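Local coordinates for putative uncharacterized protein PH0242 (Pyrococcus horikoshii, PDB 3VU1), which is an archaeal oligosaccharyltransferase AglB, represented here by its C-terminal globular domain with a bound calcium ion, at residues L168-P173 / V193-P198. Residues are numbered along the deposited sequence; the frame is centred on the assembly and turned at random.
Sequences LSVAFP and VVYLTP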
loop_
_atom_site.group_PDB
_atom_site.type_symbol
_atom_site.label_atom_id
_atom_site.label_comp_id
_atom_site.label_asym_id
_atom_site.label_seq_id
_atom_site.Cartn_x
_atom_site.Cartn_y
_atom_site.Cartn_z
ATOM N N LEU A 168 14.045 -14.094 -17.609
ATOM C CA LEU A 168 14.703 -14.336 -16.351
ATOM C C LEU A 168 13.750 -15.218 -15.582
ATOM O O LEU A 168 12.565 -15.214 -15.855
ATOM C CB LEU A 168 14.926 -13.019 -15.605
ATOM C CG LEU A 168 15.278 -13.101 -14.114
ATOM C CD1 LEU A 168 16.677 -13.694 -13.946
ATOM C CD2 LEU A 168 15.150 -11.766 -13.390
ATOM N N SER A 169 14.272 -15.999 -14.647
ATOM C CA SER A 169 13.444 -16.769 -13.745
ATOM C C SER A 169 14.075 -16.674 -12.390
ATOM O O SER A 169 15.301 -16.533 -12.283
ATOM C CB SER A 169 13.362 -18.220 -14.185
ATOM O OG SER A 169 13.112 -18.299 -15.580
ATOM N N VAL A 170 13.258 -16.716 -11.346
ATOM C CA VAL A 170 13.806 -16.626 -10.008
ATOM C C VAL A 170 13.098 -17.587 -9.083
ATOM O O VAL A 170 11.886 -17.506 -8.877
ATOM C CB VAL A 170 13.782 -15.195 -9.412
ATOM C CG1 VAL A 170 14.637 -15.142 -8.160
ATOM C CG2 VAL A 170 14.271 -14.145 -10.408
ATOM N N ALA A 171 13.880 -18.501 -8.520
ATOM C CA ALA A 171 13.361 -19.485 -7.587
ATOM C C ALA A 171 13.383 -18.988 -6.129
ATOM O O ALA A 171 14.380 -18.432 -5.668
ATOM C CB ALA A 171 14.147 -20.777 -7.732
ATOM N N PHE A 172 12.282 -19.199 -5.419
ATOM C CA PHE A 172 12.213 -18.940 -3.981
ATOM C C PHE A 172 11.726 -20.142 -3.171
ATOM O O PHE A 172 10.918 -20.936 -3.671
ATOM C CB PHE A 172 11.306 -17.760 -3.708
ATOM C CG PHE A 172 11.817 -16.474 -4.265
ATOM C CD1 PHE A 172 12.710 -15.701 -3.538
ATOM C CD2 PHE A 172 11.397 -16.032 -5.517
ATOM C CE1 PHE A 172 13.183 -14.508 -4.060
ATOM C CE2 PHE A 172 11.870 -14.848 -6.045
ATOM C CZ PHE A 172 12.765 -14.078 -5.318
ATOM N N PRO A 173 12.224 -20.295 -1.921
ATOM C CA PRO A 173 13.317 -19.533 -1.300
ATOM C C PRO A 173 14.686 -19.715 -1.993
ATOM O O PRO A 173 14.983 -20.785 -2.563
ATOM C CB PRO A 173 13.363 -20.091 0.129
ATOM C CG PRO A 173 12.667 -21.415 0.062
ATOM C CD PRO A 173 11.578 -21.184 -0.936
ATOM N N VAL A 193 8.778 -13.188 -17.448
ATOM C CA VAL A 193 9.643 -13.511 -16.328
ATOM C C VAL A 193 8.952 -14.659 -15.584
ATOM O O VAL A 193 7.714 -14.692 -15.555
ATOM C CB VAL A 193 9.829 -12.263 -15.408
ATOM C CG1 VAL A 193 10.427 -12.639 -14.056
ATOM C CG2 VAL A 193 10.690 -11.210 -16.097
ATOM N N VAL A 194 9.717 -15.602 -15.010
ATOM C CA VAL A 194 9.095 -16.668 -14.224
ATOM C C VAL A 194 9.544 -16.598 -12.803
ATOM O O VAL A 194 10.698 -16.339 -12.551
ATOM C CB VAL A 194 9.374 -18.061 -14.776
ATOM C CG1 VAL A 194 8.892 -19.124 -13.802
ATOM C CG2 VAL A 194 8.658 -18.245 -16.093
ATOM N N TYR A 195 8.615 -16.782 -11.875
ATOM C CA TYR A 195 8.965 -16.918 -10.462
ATOM C C TYR A 195 8.510 -18.277 -9.964
ATOM O O TYR A 195 7.315 -18.610 -10.061
ATOM C CB TYR A 195 8.319 -15.840 -9.613
ATOM C CG TYR A 195 8.792 -14.441 -9.911
ATOM C CD1 TYR A 195 10.112 -14.053 -9.681
ATOM C CD2 TYR A 195 7.901 -13.485 -10.428
ATOM C CE1 TYR A 195 10.527 -12.755 -9.952
ATOM C CE2 TYR A 195 8.305 -12.195 -10.691
ATOM C CZ TYR A 195 9.610 -11.828 -10.451
ATOM O OH TYR A 195 9.980 -10.529 -10.724
ATOM N N LEU A 196 9.464 -19.061 -9.454
ATOM C CA LEU A 196 9.167 -20.397 -8.938
ATOM C C LEU A 196 9.168 -20.377 -7.429
ATOM O O LEU A 196 10.173 -20.027 -6.817
ATOM C CB LEU A 196 10.174 -21.425 -9.469
ATOM C CG LEU A 196 10.137 -21.644 -10.988
ATOM C CD1 LEU A 196 11.048 -22.776 -11.410
ATOM C CD2 LEU A 196 8.730 -21.873 -11.531
ATOM N N THR A 197 8.036 -20.724 -6.834
ATOM C CA THR A 197 7.947 -20.841 -5.374
ATOM C C THR A 197 7.603 -22.299 -5.039
ATOM O O THR A 197 7.298 -23.086 -5.944
ATOM C CB THR A 197 6.906 -19.876 -4.737
ATOM O OG1 THR A 197 5.581 -20.368 -4.947
ATOM C CG2 THR A 197 7.012 -18.467 -5.317
ATOM N N PRO A 198 7.641 -22.673 -3.742
ATOM C CA PRO A 198 7.398 -24.079 -3.467
ATOM C C PRO A 198 6.066 -24.567 -4.018
ATOM O O PRO A 198 5.958 -25.744 -4.353
ATOM C CB PRO A 198 7.417 -24.125 -1.937
ATOM C CG PRO A 198 8.406 -23.060 -1.585
ATOM C CD PRO A 198 8.006 -21.946 -2.511
#
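Val170 reaches Val194 and Leu196 through its two backbone polar groups: its N donates to Val194 O at 2.9 Å, and its O accepts from Leu196 N. This double grip, offset along the partner chain, is the hallmark of parallel β pairing, and the strands 168-171 and 193-196 run in the same direction, 11° apart. Val194 N bonds to Leu168 O ahead of this pair of bonds, and Phe172 N to Leu196 O at 2.7 Å beyond it, which carries the pairing past the last strand residue.

The tight side is the face bearing Val170 and Tyr195. Tyr195 CG stands beside its own backbone N (chi1 -65°), which lays the ring alongside Val170 with its edge turned to that valine; CD1 is 3.9 Å from Val170 CB. Phe172 lies side by side with Tyr195, whose CD1 sits at the edge of the phenyl ring, 4.1 Å from Phe172 CE2, while Val193 CG1 packs over one Tyr195 face, toward the rim. The buried hydroxyl of Tyr195 is satisfied by Ala209 O and Thr222 OG1.

The solvent side is the proline end: Pro173, which follows a cis peptide bond, and Pro198 are exposed and touch through ring carbons, Pro173 CD to Pro198 CG at 3.7 Å.

Both strands belong to the mixed sheet of the insert domain, a parallel pair in otherwise antiparallel surroundings: 176-179 flanks one side and 200-205 the other. Ser169, Val194 and Leu196 turn to the opposite face, against Ile155 and Val157 of strand 153-159, while Phe172 rests on the loop residues Ile220 and Pro221.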